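Side-chain contacts in Lmo2812 protein (Listeria monocytogenes EGD-e, PDB 5ZQA), which probably trims peptidoglycan as a serine-type D-Ala-D-Ala carboxypeptidase, a penicillin-binding protein of the peptidase S11 family: residues Phe70-Ala75 against Leu81-Lys86; Ala102-Arg107 against Lys205-Glu210; Lys184-His189 against Gly245-Ser250. One frame throughout, in Å; residues are numbered along the deposited sequence.

Contact 1 (Phe70-Ala75 against Leu81-Lys86). With MG (magnesium ion), chain B.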
ATOM      1  N   PHE A  70      -3.141   7.456   3.631  1.00  8.65           N
ATOM      2  CA  PHE A  70      -4.361   8.250   3.478  1.00  8.18           C
ATOM      3  C   PHE A  70      -4.571   9.161   4.678  1.00  8.78           C
ATOM      4  O   PHE A  70      -4.836  10.355   4.524  1.00  8.56           O
ATOM      5  CB  PHE A  70      -5.590   7.342   3.281  1.00  9.44           C
ATOM      6  CG  PHE A  70      -6.851   8.100   2.975  1.00 11.14           C
ATOM      7  CD1 PHE A  70      -7.145   8.481   1.680  1.00 16.58           C
ATOM      8  CD2 PHE A  70      -7.724   8.467   3.989  1.00 14.40           C
ATOM      9  CE1 PHE A  70      -8.304   9.190   1.393  1.00 17.63           C
ATOM     10  CE2 PHE A  70      -8.874   9.173   3.706  1.00 17.22           C
ATOM     11  CZ  PHE A  70      -9.160   9.533   2.404  1.00 18.63           C
ATOM     12  N   LEU A  71      -4.412   8.603   5.871  1.00  7.51           N
ATOM     13  CA  LEU A  71      -4.637   9.369   7.086  1.00  7.73           C
ATOM     14  C   LEU A  71      -3.558  10.438   7.342  1.00  8.76           C
ATOM     15  O   LEU A  71      -3.866  11.516   7.866  1.00 10.07           O
ATOM     16  CB  LEU A  71      -4.763   8.413   8.279  1.00  9.31           C
ATOM     17  CG  LEU A  71      -6.093   7.652   8.228  1.00  9.67           C
ATOM     18  CD1 LEU A  71      -6.136   6.549   9.279  1.00 13.50           C
ATOM     19  CD2 LEU A  71      -7.287   8.591   8.405  1.00 12.93           C
ATOM     20  N   VAL A  72      -2.315  10.163   6.958  1.00  7.24           N
ATOM     21  CA  VAL A  72      -1.260  11.169   7.006  1.00  8.26           C
ATOM     22  C   VAL A  72      -1.585  12.332   6.084  1.00  8.63           C
ATOM     23  O   VAL A  72      -1.511  13.499   6.487  1.00  8.88           O
ATOM     24  CB  VAL A  72       0.098  10.558   6.623  1.00  7.30           C
ATOM     25  CG1 VAL A  72       1.132  11.638   6.366  1.00 10.47           C
ATOM     26  CG2 VAL A  72       0.558   9.600   7.729  1.00  9.88           C
ATOM     27  N   LEU A  73      -1.989  12.010   4.861  1.00  6.99           N
ATOM     28  CA  LEU A  73      -2.281  13.035   3.860  1.00  7.64           C
ATOM     29  C   LEU A  73      -3.516  13.862   4.254  1.00  9.24           C
ATOM     30  O   LEU A  73      -3.532  15.091   4.066  1.00  9.62           O
ATOM     31  CB  LEU A  73      -2.463  12.384   2.492  1.00  7.99           C
ATOM     32  CG  LEU A  73      -1.157  11.789   1.958  1.00  8.51           C
ATOM     33  CD1 LEU A  73      -1.418  10.892   0.762  1.00 12.29           C
ATOM     34  CD2 LEU A  73      -0.168  12.884   1.594  1.00 11.14           C
ATOM     35  N   GLU A  74      -4.531  13.207   4.824  1.00  7.41           N
ATOM     36  CA  GLU A  74      -5.688  13.927   5.376  1.00  8.53           C
ATOM     37  C   GLU A  74      -5.256  14.907   6.473  1.00 10.25           C
ATOM     38  O   GLU A  74      -5.669  16.067   6.490  1.00 10.94           O
ATOM     39  CB  GLU A  74      -6.727  12.950   5.949  1.00 10.59           C
ATOM     40  CG  GLU A  74      -7.445  12.106   4.908  1.00 11.94           C
ATOM     41  CD  GLU A  74      -8.487  12.903   4.154  1.00 15.77           C
ATOM     42  OE1 GLU A  74      -9.515  13.269   4.771  1.00 17.66           O
ATOM     43  OE2 GLU A  74      -8.270  13.194   2.956  1.00 14.77           O
ATOM     44  N   ALA A  75      -4.402  14.441   7.374  1.00  9.44           N
ATOM     45  CA  ALA A  75      -3.950  15.266   8.497  1.00 11.50           C
ATOM     46  C   ALA A  75      -3.221  16.506   8.009  1.00 12.11           C
ATOM     47  O   ALA A  75      -3.430  17.606   8.533  1.00 11.29           O
ATOM     48  CB  ALA A  75      -3.054  14.458   9.432  1.00 11.03           C
ATOM     49  N   LEU A  81      -1.088  18.249  10.905  1.00 12.44           N
ATOM     50  CA  LEU A  81       0.213  17.594  10.798  1.00 12.71           C
ATOM     51  C   LEU A  81       1.066  18.386   9.822  1.00 12.27           C
ATOM     52  O   LEU A  81       0.564  18.841   8.795  1.00 14.18           O
ATOM     53  CB  LEU A  81       0.054  16.144  10.325  1.00 11.26           C
ATOM     54  CG  LEU A  81       1.305  15.265  10.201  1.00 11.81           C
ATOM     55  CD1 LEU A  81       1.843  14.872  11.564  1.00 11.97           C
ATOM     56  CD2 LEU A  81       1.007  14.021   9.367  1.00 13.36           C
ATOM     57  N   SER A  82       2.344  18.575  10.147  1.00 12.83           N
ATOM     58  CA  SER A  82       3.263  19.260   9.250  1.00 14.50           C
ATOM     59  C   SER A  82       4.329  18.308   8.730  1.00 13.44           C
ATOM     60  O   SER A  82       4.799  17.437   9.457  1.00 11.90           O
ATOM     61  CB  SER A  82       3.920  20.444   9.960  1.00 17.70           C
ATOM     62  OG  SER A  82       2.950  21.429  10.271  1.00 27.16           O
ATOM     63  N   TRP A  83       4.705  18.476   7.464  1.00 13.16           N
ATOM     64  CA  TRP A  83       5.704  17.617   6.853  1.00 11.80           C
ATOM     65  C   TRP A  83       7.078  17.720   7.530  1.00 12.37           C
ATOM     66  O   TRP A  83       7.888  16.795   7.424  1.00 13.27           O
ATOM     67  CB  TRP A  83       5.846  17.946   5.366  1.00 12.63           C
ATOM     68  CG  TRP A  83       4.704  17.497   4.497  1.00 12.00           C
ATOM     69  CD1 TRP A  83       3.881  18.293   3.754  1.00 12.50           C
ATOM     70  CD2 TRP A  83       4.275  16.153   4.265  1.00 10.15           C
ATOM     71  NE1 TRP A  83       2.968  17.527   3.067  1.00 12.64           N
ATOM     72  CE2 TRP A  83       3.188  16.208   3.368  1.00 10.26           C
ATOM     73  CE3 TRP A  83       4.704  14.906   4.722  1.00 11.20           C
ATOM     74  CZ2 TRP A  83       2.520  15.069   2.929  1.00 12.16           C
ATOM     75  CZ3 TRP A  83       4.039  13.773   4.281  1.00 12.69           C
ATOM     76  CH2 TRP A  83       2.961  13.863   3.389  1.00 11.12           C
ATOM     77  N   ASP A  84       7.342  18.829   8.221  1.00 12.84           N
ATOM     78  CA  ASP A  84       8.664  19.020   8.820  1.00 15.66           C
ATOM     79  C   ASP A  84       8.737  18.644  10.299  1.00 14.18           C
ATOM     80  O   ASP A  84       9.779  18.838  10.927  1.00 15.19           O
ATOM     81  CB  ASP A  84       9.122  20.474   8.649  1.00 16.80           C
ATOM     82  CG  ASP A  84       8.305  21.443   9.478  1.00 22.88           C
ATOM     83  OD1 ASP A  84       7.123  21.149   9.751  1.00 22.89           O
ATOM     84  OD2 ASP A  84       8.852  22.508   9.851  1.00 28.35           O
ATOM     85  N   GLU A  85       7.654  18.125  10.872  1.00 11.38           N
ATOM     86  CA  GLU A  85       7.742  17.605  12.235  1.00 13.50           C
ATOM     87  C   GLU A  85       8.760  16.480  12.268  1.00 13.55           C
ATOM     88  O   GLU A  85       8.824  15.680  11.334  1.00 14.43           O
ATOM     89  CB  GLU A  85       6.394  17.096  12.731  1.00 12.50           C
ATOM     90  CG  GLU A  85       5.327  18.160  12.842  1.00 12.71           C
ATOM     91  CD  GLU A  85       4.064  17.618  13.465  1.00 14.67           C
ATOM     92  OE1 GLU A  85       4.176  16.812  14.415  1.00 16.64           O
ATOM     93  OE2 GLU A  85       2.971  17.991  13.001  1.00 15.30           O
ATOM     94  N   LYS A  86       9.543  16.412  13.341  1.00 11.97           N
ATOM     95  CA  LYS A  86      10.562  15.375  13.490  1.00 11.94           C
ATOM     96  C   LYS A  86      10.101  14.377  14.535  1.00 12.80           C
ATOM     97  O   LYS A  86       9.777  14.744  15.672  1.00 12.87           O
ATOM     98  CB  LYS A  86      11.915  15.979  13.882  1.00 13.44           C
ATOM     99  CG  LYS A  86      12.463  16.956  12.853  1.00 14.80           C
ATOM    100  CD  LYS A  86      13.137  16.212  11.716  1.00 16.45           C
ATOM    101  CE  LYS A  86      13.446  17.135  10.543  1.00 21.39           C
ATOM    102  NZ  LYS A  86      14.322  18.279  10.926  1.00 21.74           N
TER
HETATM  103 MG    MG B 301     -10.853  14.851   4.229  1.00 22.27          MG
HETATM  104  O   HOH W   1     -10.384  14.375   2.224  1.00 23.19           O
HETATM  105  O   HOH W   2      -9.251  16.271   4.232  1.00 23.80           O
HETATM  106  O   HOH W   3     -12.306  13.380   4.420  1.00 27.67           O
HETATM  107  O   HOH W   4     -11.205  15.336   6.097  1.00 22.88           O

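Contact 2 (Ala102-Arg107 against Lys205-Glu210)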
ATOM      1  N   ALA A 102      16.999  -0.034  10.805  1.00 13.89           N
ATOM      2  CA  ALA A 102      17.989  -1.101  10.618  1.00 13.96           C
ATOM      3  C   ALA A 102      19.019  -0.727   9.570  1.00 16.99           C
ATOM      4  O   ALA A 102      20.203  -1.010   9.741  1.00 20.38           O
ATOM      5  CB  ALA A 102      17.305  -2.414  10.248  1.00 16.94           C
ATOM      6  N   ILE A 103      18.596  -0.064   8.498  1.00 16.61           N
ATOM      7  CA  ILE A 103      19.536   0.242   7.424  1.00 16.58           C
ATOM      8  C   ILE A 103      20.172   1.634   7.522  1.00 19.61           C
ATOM      9  O   ILE A 103      21.085   1.944   6.757  1.00 23.65           O
ATOM     10  CB  ILE A 103      18.869   0.097   6.033  1.00 21.71           C
ATOM     11  CG1 ILE A 103      17.761   1.129   5.844  1.00 21.74           C
ATOM     12  CG2 ILE A 103      18.323  -1.325   5.847  1.00 22.80           C
ATOM     13  CD1 ILE A 103      17.252   1.228   4.410  1.00 24.18           C
ATOM     14  N   THR A 104      19.712   2.477   8.448  1.00 13.19           N
ATOM     15  CA  THR A 104      20.278   3.828   8.565  1.00 14.11           C
ATOM     16  C   THR A 104      20.899   4.103   9.925  1.00 14.57           C
ATOM     17  O   THR A 104      21.799   4.947  10.040  1.00 16.99           O
ATOM     18  CB  THR A 104      19.212   4.933   8.306  1.00 13.51           C
ATOM     19  OG1 THR A 104      18.186   4.850   9.303  1.00 13.99           O
ATOM     20  CG2 THR A 104      18.602   4.785   6.920  1.00 13.66           C
ATOM     21  N   GLN A 105      20.410   3.410  10.951  1.00 15.36           N
ATOM     22  CA  GLN A 105      20.780   3.674  12.344  1.00 13.40           C
ATOM     23  C   GLN A 105      20.536   5.132  12.761  1.00 15.13           C
ATOM     24  O   GLN A 105      21.221   5.670  13.632  1.00 16.00           O
ATOM     25  CB  GLN A 105      22.247   3.284  12.584  1.00 16.49           C
ATOM     26  CG  GLN A 105      22.541   1.825  12.245  1.00 16.98           C
ATOM     27  CD  GLN A 105      21.854   0.868  13.196  1.00 17.06           C
ATOM     28  OE1 GLN A 105      21.106  -0.016  12.777  1.00 21.81           O
ATOM     29  NE2 GLN A 105      22.111   1.037  14.488  1.00 16.45           N
ATOM     30  N   LYS A 106      19.545   5.766  12.137  1.00 11.73           N
ATOM     31  CA  LYS A 106      19.107   7.099  12.537  1.00 13.97           C
ATOM     32  C   LYS A 106      17.712   6.997  13.139  1.00 11.30           C
ATOM     33  O   LYS A 106      16.812   6.390  12.552  1.00 11.69           O
ATOM     34  CB  LYS A 106      19.104   8.067  11.350  1.00 14.48           C
ATOM     35  CG  LYS A 106      20.475   8.284  10.727  1.00 17.67           C
ATOM     36  CD  LYS A 106      21.409   8.974  11.698  1.00 23.01           C
ATOM     37  CE  LYS A 106      21.820  10.343  11.196  1.00 31.80           C
ATOM     38  NZ  LYS A 106      22.748  11.012  12.154  1.00 30.91           N
ATOM     39  N   ARG A 107      17.540   7.588  14.319  1.00 13.25           N
ATOM     40  CA  ARG A 107      16.289   7.467  15.057  1.00 11.81           C
ATOM     41  C   ARG A 107      15.253   8.507  14.644  1.00 12.82           C
ATOM     42  O   ARG A 107      14.054   8.220  14.616  1.00 11.91           O
ATOM     43  CB  ARG A 107      16.571   7.580  16.560  1.00 16.61           C
ATOM     44  CG  ARG A 107      15.350   7.510  17.451  1.00 17.47           C
ATOM     45  CD  ARG A 107      14.713   6.140  17.396  1.00 18.58           C
ATOM     46  NE  ARG A 107      15.625   5.102  17.876  1.00 20.59           N
ATOM     47  CZ  ARG A 107      15.480   3.804  17.626  1.00 21.43           C
ATOM     48  NH1 ARG A 107      14.464   3.370  16.887  1.00 22.47           N
ATOM     49  NH2 ARG A 107      16.360   2.934  18.108  1.00 25.50           N
ATOM     50  N   LYS A 205      16.750  14.010   4.768  1.00 13.27           N
ATOM     51  CA  LYS A 205      17.923  13.794   5.611  1.00 13.18           C
ATOM     52  C   LYS A 205      19.152  13.507   4.746  1.00 16.33           C
ATOM     53  O   LYS A 205      20.267  13.923   5.075  1.00 16.32           O
ATOM     54  CB  LYS A 205      17.685  12.655   6.611  1.00 15.36           C
ATOM     55  CG  LYS A 205      18.734  12.586   7.721  1.00 13.76           C
ATOM     56  CD  LYS A 205      18.550  11.376   8.621  1.00 16.73           C
ATOM     57  CE  LYS A 205      17.415  11.576   9.588  1.00 18.69           C
ATOM     58  NZ  LYS A 205      17.607  12.762  10.483  1.00 19.16           N
ATOM     59  N   GLY A 206      18.952  12.802   3.635  1.00 15.88           N
ATOM     60  CA  GLY A 206      20.040  12.526   2.714  1.00 15.91           C
ATOM     61  C   GLY A 206      20.092  11.095   2.197  1.00 16.97           C
ATOM     62  O   GLY A 206      20.555  10.849   1.082  1.00 17.45           O
ATOM     63  N   ALA A 207      19.618  10.148   3.006  1.00 14.96           N
ATOM     64  CA  ALA A 207      19.643   8.738   2.630  1.00 14.86           C
ATOM     65  C   ALA A 207      18.752   8.473   1.426  1.00 12.53           C
ATOM     66  O   ALA A 207      17.663   9.044   1.316  1.00 14.65           O
ATOM     67  CB  ALA A 207      19.209   7.872   3.798  1.00 19.37           C
ATOM     68  N   LYS A 208      19.210   7.601   0.534  1.00 15.32           N
ATOM     69  CA  LYS A 208      18.419   7.220  -0.627  1.00 16.33           C
ATOM     70  C   LYS A 208      17.720   5.898  -0.365  1.00 17.42           C
ATOM     71  O   LYS A 208      18.345   4.927   0.069  1.00 21.48           O
ATOM     72  CB  LYS A 208      19.294   7.147  -1.888  1.00 18.23           C
ATOM     73  CG  LYS A 208      19.937   8.493  -2.239  1.00 24.99           C
ATOM     74  CD  LYS A 208      20.485   8.562  -3.671  1.00 32.19           C
ATOM     75  CE  LYS A 208      19.997   7.401  -4.537  1.00 33.49           C
ATOM     76  NZ  LYS A 208      20.705   7.299  -5.849  1.00 39.05           N
ATOM     77  N   LEU A 209      16.415   5.883  -0.617  1.00 13.23           N
ATOM     78  CA  LEU A 209      15.595   4.703  -0.384  1.00 14.93           C
ATOM     79  C   LEU A 209      15.180   4.073  -1.708  1.00 15.54           C
ATOM     80  O   LEU A 209      14.855   4.779  -2.650  1.00 17.43           O
ATOM     81  CB  LEU A 209      14.365   5.075   0.440  1.00 18.03           C
ATOM     82  CG  LEU A 209      14.705   5.775   1.760  1.00 18.06           C
ATOM     83  CD1 LEU A 209      13.492   5.891   2.633  1.00 21.93           C
ATOM     84  CD2 LEU A 209      15.825   5.062   2.517  1.00 23.76           C
ATOM     85  N   GLU A 210      15.192   2.744  -1.770  1.00 14.65           N
ATOM     86  CA  GLU A 210      14.879   2.034  -3.007  1.00 13.78           C
ATOM     87  C   GLU A 210      13.464   1.485  -2.997  1.00 13.38           C
ATOM     88  O   GLU A 210      13.054   0.831  -2.042  1.00 14.26           O
ATOM     89  CB  GLU A 210      15.862   0.888  -3.228  1.00 19.39           C
ATOM     90  CG  GLU A 210      17.256   1.329  -3.615  1.00 32.04           C
ATOM     91  CD  GLU A 210      17.429   1.533  -5.107  1.00 37.29           C
ATOM     92  OE1 GLU A 210      16.429   1.837  -5.795  1.00 41.17           O
ATOM     93  OE2 GLU A 210      18.567   1.363  -5.597  1.00 42.08           O
TER

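Contact 3 (Lys184-His189 against Gly245-Ser250). With MG (magnesium ion), chain C.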
ATOM      1  N   LYS A 184      -9.885   5.573  -3.714  1.00  9.61           N
ATOM      2  CA  LYS A 184     -10.168   6.730  -2.870  1.00 11.70           C
ATOM      3  C   LYS A 184      -8.886   7.483  -2.526  1.00 10.51           C
ATOM      4  O   LYS A 184      -8.862   8.713  -2.502  1.00  9.81           O
ATOM      5  CB  LYS A 184     -10.884   6.296  -1.587  1.00 12.56           C
ATOM      6  CG  LYS A 184     -11.390   7.448  -0.744  1.00 18.00           C
ATOM      7  CD  LYS A 184     -12.626   8.093  -1.340  1.00 24.55           C
ATOM      8  CE  LYS A 184     -13.811   7.137  -1.356  1.00 24.75           C
ATOM      9  NZ  LYS A 184     -15.053   7.866  -1.726  1.00 28.61           N
ATOM     10  N   LEU A 185      -7.818   6.739  -2.252  1.00  7.95           N
ATOM     11  CA  LEU A 185      -6.535   7.363  -1.953  1.00  8.76           C
ATOM     12  C   LEU A 185      -6.039   8.186  -3.145  1.00  7.60           C
ATOM     13  O   LEU A 185      -5.639   9.346  -2.995  1.00  9.56           O
ATOM     14  CB  LEU A 185      -5.502   6.297  -1.559  1.00  7.66           C
ATOM     15  CG  LEU A 185      -4.051   6.756  -1.409  1.00  8.52           C
ATOM     16  CD1 LEU A 185      -3.902   7.783  -0.306  1.00  9.39           C
ATOM     17  CD2 LEU A 185      -3.143   5.549  -1.143  1.00 10.54           C
ATOM     18  N   ILE A 186      -6.092   7.598  -4.335  1.00  7.35           N
ATOM     19  CA  ILE A 186      -5.608   8.267  -5.533  1.00  8.88           C
ATOM     20  C   ILE A 186      -6.502   9.456  -5.941  1.00 10.38           C
ATOM     21  O   ILE A 186      -5.992  10.511  -6.325  1.00 12.05           O
ATOM     22  CB  ILE A 186      -5.477   7.253  -6.688  1.00  8.89           C
ATOM     23  CG1 ILE A 186      -4.346   6.262  -6.385  1.00  9.50           C
ATOM     24  CG2 ILE A 186      -5.225   7.956  -8.027  1.00 12.89           C
ATOM     25  CD1 ILE A 186      -4.316   5.073  -7.342  1.00 11.11           C
ATOM     26  N   SER A 187      -7.822   9.316  -5.838  1.00  9.42           N
ATOM     27  CA  SER A 187      -8.717  10.409  -6.236  1.00 10.47           C
ATOM     28  C   SER A 187      -8.658  11.581  -5.244  1.00 12.78           C
ATOM     29  O   SER A 187      -8.718  12.751  -5.637  1.00 12.35           O
ATOM     30  CB  SER A 187     -10.152   9.892  -6.384  1.00 15.13           C
ATOM     31  OG  SER A 187     -10.696   9.495  -5.141  1.00 18.11           O
ATOM     32  N   THR A 188      -8.527  11.267  -3.961  1.00  9.19           N
ATOM     33  CA  THR A 188      -8.507  12.290  -2.919  1.00  8.75           C
ATOM     34  C   THR A 188      -7.136  12.947  -2.790  1.00  9.18           C
ATOM     35  O   THR A 188      -7.029  14.155  -2.510  1.00  9.83           O
ATOM     36  CB  THR A 188      -8.910  11.688  -1.563  1.00  8.72           C
ATOM     37  OG1 THR A 188     -10.172  11.015  -1.697  1.00 13.12           O
ATOM     38  CG2 THR A 188      -9.033  12.769  -0.512  1.00 10.21           C
ATOM     39  N   HIS A 189      -6.091  12.150  -2.996  1.00 10.01           N
ATOM     40  CA  HIS A 189      -4.714  12.619  -2.880  1.00  9.31           C
ATOM     41  C   HIS A 189      -3.886  12.159  -4.068  1.00  9.69           C
ATOM     42  O   HIS A 189      -3.008  11.314  -3.918  1.00  9.67           O
ATOM     43  CB  HIS A 189      -4.079  12.127  -1.568  1.00 10.31           C
ATOM     44  CG  HIS A 189      -4.806  12.594  -0.352  1.00  8.70           C
ATOM     45  ND1 HIS A 189      -4.682  13.875   0.135  1.00 11.31           N
ATOM     46  CD2 HIS A 189      -5.716  11.972   0.436  1.00 10.50           C
ATOM     47  CE1 HIS A 189      -5.463  14.018   1.191  1.00 10.46           C
ATOM     48  NE2 HIS A 189      -6.108  12.882   1.392  1.00 11.33           N
ATOM     49  N   GLY A 245      -6.146   8.681 -20.532  1.00 17.31           N
ATOM     50  CA  GLY A 245      -7.138   9.188 -19.597  1.00 20.80           C
ATOM     51  C   GLY A 245      -7.879   8.132 -18.788  1.00 18.75           C
ATOM     52  O   GLY A 245      -8.731   8.468 -17.963  1.00 23.13           O
ATOM     53  N   LYS A 246      -7.557   6.862 -19.020  1.00 13.23           N
ATOM     54  CA  LYS A 246      -8.194   5.759 -18.320  1.00 14.06           C
ATOM     55  C   LYS A 246      -7.219   5.175 -17.312  1.00 13.44           C
ATOM     56  O   LYS A 246      -6.128   4.765 -17.684  1.00 12.48           O
ATOM     57  CB  LYS A 246      -8.652   4.673 -19.303  1.00 16.78           C
ATOM     58  CG  LYS A 246      -8.970   3.327 -18.646  1.00 20.39           C
ATOM     59  CD  LYS A 246      -9.330   2.275 -19.680  1.00 24.61           C
ATOM     60  CE  LYS A 246      -9.483   0.905 -19.039  1.00 23.18           C
ATOM     61  NZ  LYS A 246      -9.829  -0.137 -20.043  1.00 30.10           N
ATOM     62  N   ARG A 247      -7.617   5.143 -16.044  1.00  9.48           N
ATOM     63  CA  ARG A 247      -6.775   4.552 -15.012  1.00 11.23           C
ATOM     64  C   ARG A 247      -7.328   3.207 -14.569  1.00  9.60           C
ATOM     65  O   ARG A 247      -8.545   3.035 -14.439  1.00 10.24           O
ATOM     66  CB  ARG A 247      -6.646   5.497 -13.810  1.00  9.90           C
ATOM     67  CG  ARG A 247      -5.825   4.890 -12.658  1.00  9.23           C
ATOM     68  CD  ARG A 247      -5.502   5.897 -11.540  1.00  9.45           C
ATOM     69  NE  ARG A 247      -4.607   6.957 -12.010  1.00 11.69           N
ATOM     70  CZ  ARG A 247      -3.284   6.836 -12.114  1.00 10.66           C
ATOM     71  NH1 ARG A 247      -2.685   5.702 -11.781  1.00 10.46           N
ATOM     72  NH2 ARG A 247      -2.553   7.858 -12.565  1.00 13.48           N
ATOM     73  N   VAL A 248      -6.431   2.247 -14.355  1.00  9.15           N
ATOM     74  CA  VAL A 248      -6.849   0.961 -13.812  1.00  8.78           C
ATOM     75  C   VAL A 248      -6.067   0.700 -12.537  1.00  8.10           C
ATOM     76  O   VAL A 248      -4.995   1.283 -12.317  1.00  9.27           O
ATOM     77  CB  VAL A 248      -6.651  -0.204 -14.806  1.00 11.35           C
ATOM     78  CG1 VAL A 248      -7.444   0.060 -16.100  1.00 11.52           C
ATOM     79  CG2 VAL A 248      -5.177  -0.429 -15.105  1.00 12.55           C
ATOM     80  N   ILE A 249      -6.643  -0.130 -11.675  1.00  6.60           N
ATOM     81  CA  ILE A 249      -5.980  -0.567 -10.459  1.00  6.61           C
ATOM     82  C   ILE A 249      -6.000  -2.085 -10.433  1.00  8.79           C
ATOM     83  O   ILE A 249      -7.056  -2.705 -10.589  1.00  9.12           O
ATOM     84  CB  ILE A 249      -6.655   0.001  -9.211  1.00  7.29           C
ATOM     85  CG1 ILE A 249      -6.484   1.523  -9.180  1.00  8.72           C
ATOM     86  CG2 ILE A 249      -6.046  -0.621  -7.949  1.00  9.31           C
ATOM     87  CD1 ILE A 249      -7.238   2.191  -8.039  1.00 10.96           C
ATOM     88  N   SER A 250      -4.823  -2.685 -10.277  1.00  7.30           N
ATOM     89  CA  SER A 250      -4.713  -4.139 -10.201  1.00  8.66           C
ATOM     90  C   SER A 250      -4.391  -4.568  -8.781  1.00  8.19           C
ATOM     91  O   SER A 250      -3.671  -3.874  -8.068  1.00  7.89           O
ATOM     92  CB  SER A 250      -3.638  -4.644 -11.165  1.00  9.55           C
ATOM     93  OG  SER A 250      -2.358  -4.133 -10.804  1.00 10.19           O
TER
HETATM   94 MG    MG C 302      -3.195  15.234  -0.379  1.00  0.36          MG
HETATM   95  O   HOH W   5      -2.327  15.896   1.347  1.00 12.62           O

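Contact 1 (Phe70-Ala75 against Leu81-Lys86)
Helix 65-77, which starts at the predicted active-site Lys-65 just after Ser-62, packs Val-72, Leu-73 and Ala-75 onto Leu-81 and Trp-83 of the loop that follows it. Nearest the helix end, Ala-75 CB lies 3.6 Å from Leu-81 CB. One turn back, Val-72 turns CG1 anti to its backbone N (chi1 167°), which brings that methyl to Leu-81 CD2 at 3.8 Å; the same methyl also lies 4.1 Å from Trp-83 CH2, oblique to the indole. Leu-73 points its CB away from the loop, yet its CD2 methyl swings back to the rim of the indole, in the ring plane and 3.7 Å from Trp-83 CZ2. Such a Ser-x-x-Lys helix is the hallmark of penicillin-binding proteins, and helix 111-120 holds the indole as well, through a cation-pi contact with Arg-112 and an edge-to-face contact with Tyr-115. The loop ends in a type I beta turn from Ser-82 to Glu-85, tied by Ser-82 N donating to Glu-85 OE2 (3.0 Å, 162°) on the anti side, tilted out of the carboxylate plane. Around the helix from this apolar patch, Glu-74 OE1 binds a magnesium ion at 2.1 Å, joined there by four waters. Water 1 also donates to Glu-74 OE2 at 2.5 Å, closing a ring through the metal.

Contact 2 (Ala102-Arg107 against Lys205-Glu210)
Thr-104 OG1 has two hydrogen-bond partners: it takes the N-H of Lys-106 at 3.3 Å from Lys-106 N, nearly straight at 163°, and is hydrogen-bonded to Leu-100 O one turn back in helix 100-104. The first bond makes an ST turn at the point where the helix ends, and Gln-105, with positive phi, leads the chain out of it. A chi1 of 63° sets OG1 between the backbone N and the carbonyl carbon, and the CG2 methyl is thereby turned to the other segment, where it meets Ala-207 CB at 4.4 Å. That touch is light and purely apolar.

Further along, two lysines touch through their methylenes, Lys-106 CG lying 4.2 Å from Lys-205 CD. Their ammonium groups stay apart, Lys-106 NZ and Lys-205 NZ being 5.7 Å from each other, so the like charges probably cost little at this solvent-facing edge. Lys-205 is extended through its first two torsions and then bends, carrying NZ to Thr-108 O and, by a cation-pi contact, to the ring of Trp-109. The same indole is touched by Thr-104 and Ala-207, and so backs both halves of the contact. Thr-203 OG1 is hydrogen-bonded to both Gly-206 N and Ala-207 O. The contact thus sets the ST turn closing a short helix against the connecting loop of a beta hairpin, whose antiparallel strands are 200-202 and 208-210.

Contact 3 (Lys184-His189 against Gly245-Ser250)
Ile-186 carries the helix side of this contact with two of its methyls. Its CG2 lies 4.1 Å from Arg-247 CD, over the bend of that side chain and oblique to the guanidinium, while CD1 meets Ile-249 CD1 tip to tip at 4.2 Å. The torsions divide the labour: chi1 of -68° puts CG2 anti to the backbone N, and the extended second torsion sends CD1 straight out to the strand. Arg-247 leaves the strand extended and then folds at chi3 (-66°), so that its methylene portion offers carbon to the isoleucine and its head turns elsewhere. There NH1 forms a salt bridge with Asp-223 and a hydrogen bond with Thr-240, which fix the charged end of a largely buried residue.

Behind Ile-186, in the last turn of the helix, Lys-184 O has two donors. That oxygen accepts from Thr-188 N at 3.0 Å and from Thr-188 OG1 at 2.8 Å, the two donors arriving from opposite faces of the carbonyl plane. The hydroxyl bond makes a C=O...donor angle of 146°. Next in sequence, His-189 leaves the helix and binds a magnesium ion through ND1 at 2.1 Å. Water 5 lies 2.0 Å from the same magnesium ion, and Glu-191 adds another ligand.

Strand 246-255 runs between 37-42 and 236-243 in the five-stranded antiparallel sheet. Arg-247 and Ile-249 point to the face where helix 175-188 lies, whereas Val-248 and Ser-250, alternating with them, pack under helix 258-272.

In the fold
Contacts 1 and 3 have centres 21 Å apart yet meet where helix 65-77 passes the end of helix 175-188: Glu-74 OE2 lies 2.7 Å from His-189 NE2, a probable hydrogen bond between ligands of two different magnesium ions. Leu-73 CB also packs on His-189 ND1 at 3.6 Å, so the helix carrying contact 1 backs the metal-binding histidine. Contact 2 stands apart, its nearest atoms about 6 Å from contact 1 and about 17 Å from contact 3, and it lies away from the annotated sites. Predicted catalytic Lys-65 opens the helix of contact 1 and Ser-62 just precedes it; the side chain of Ile-186 in contact 3 is about 10 Å from that of Lys-226, predicted to bind substrate.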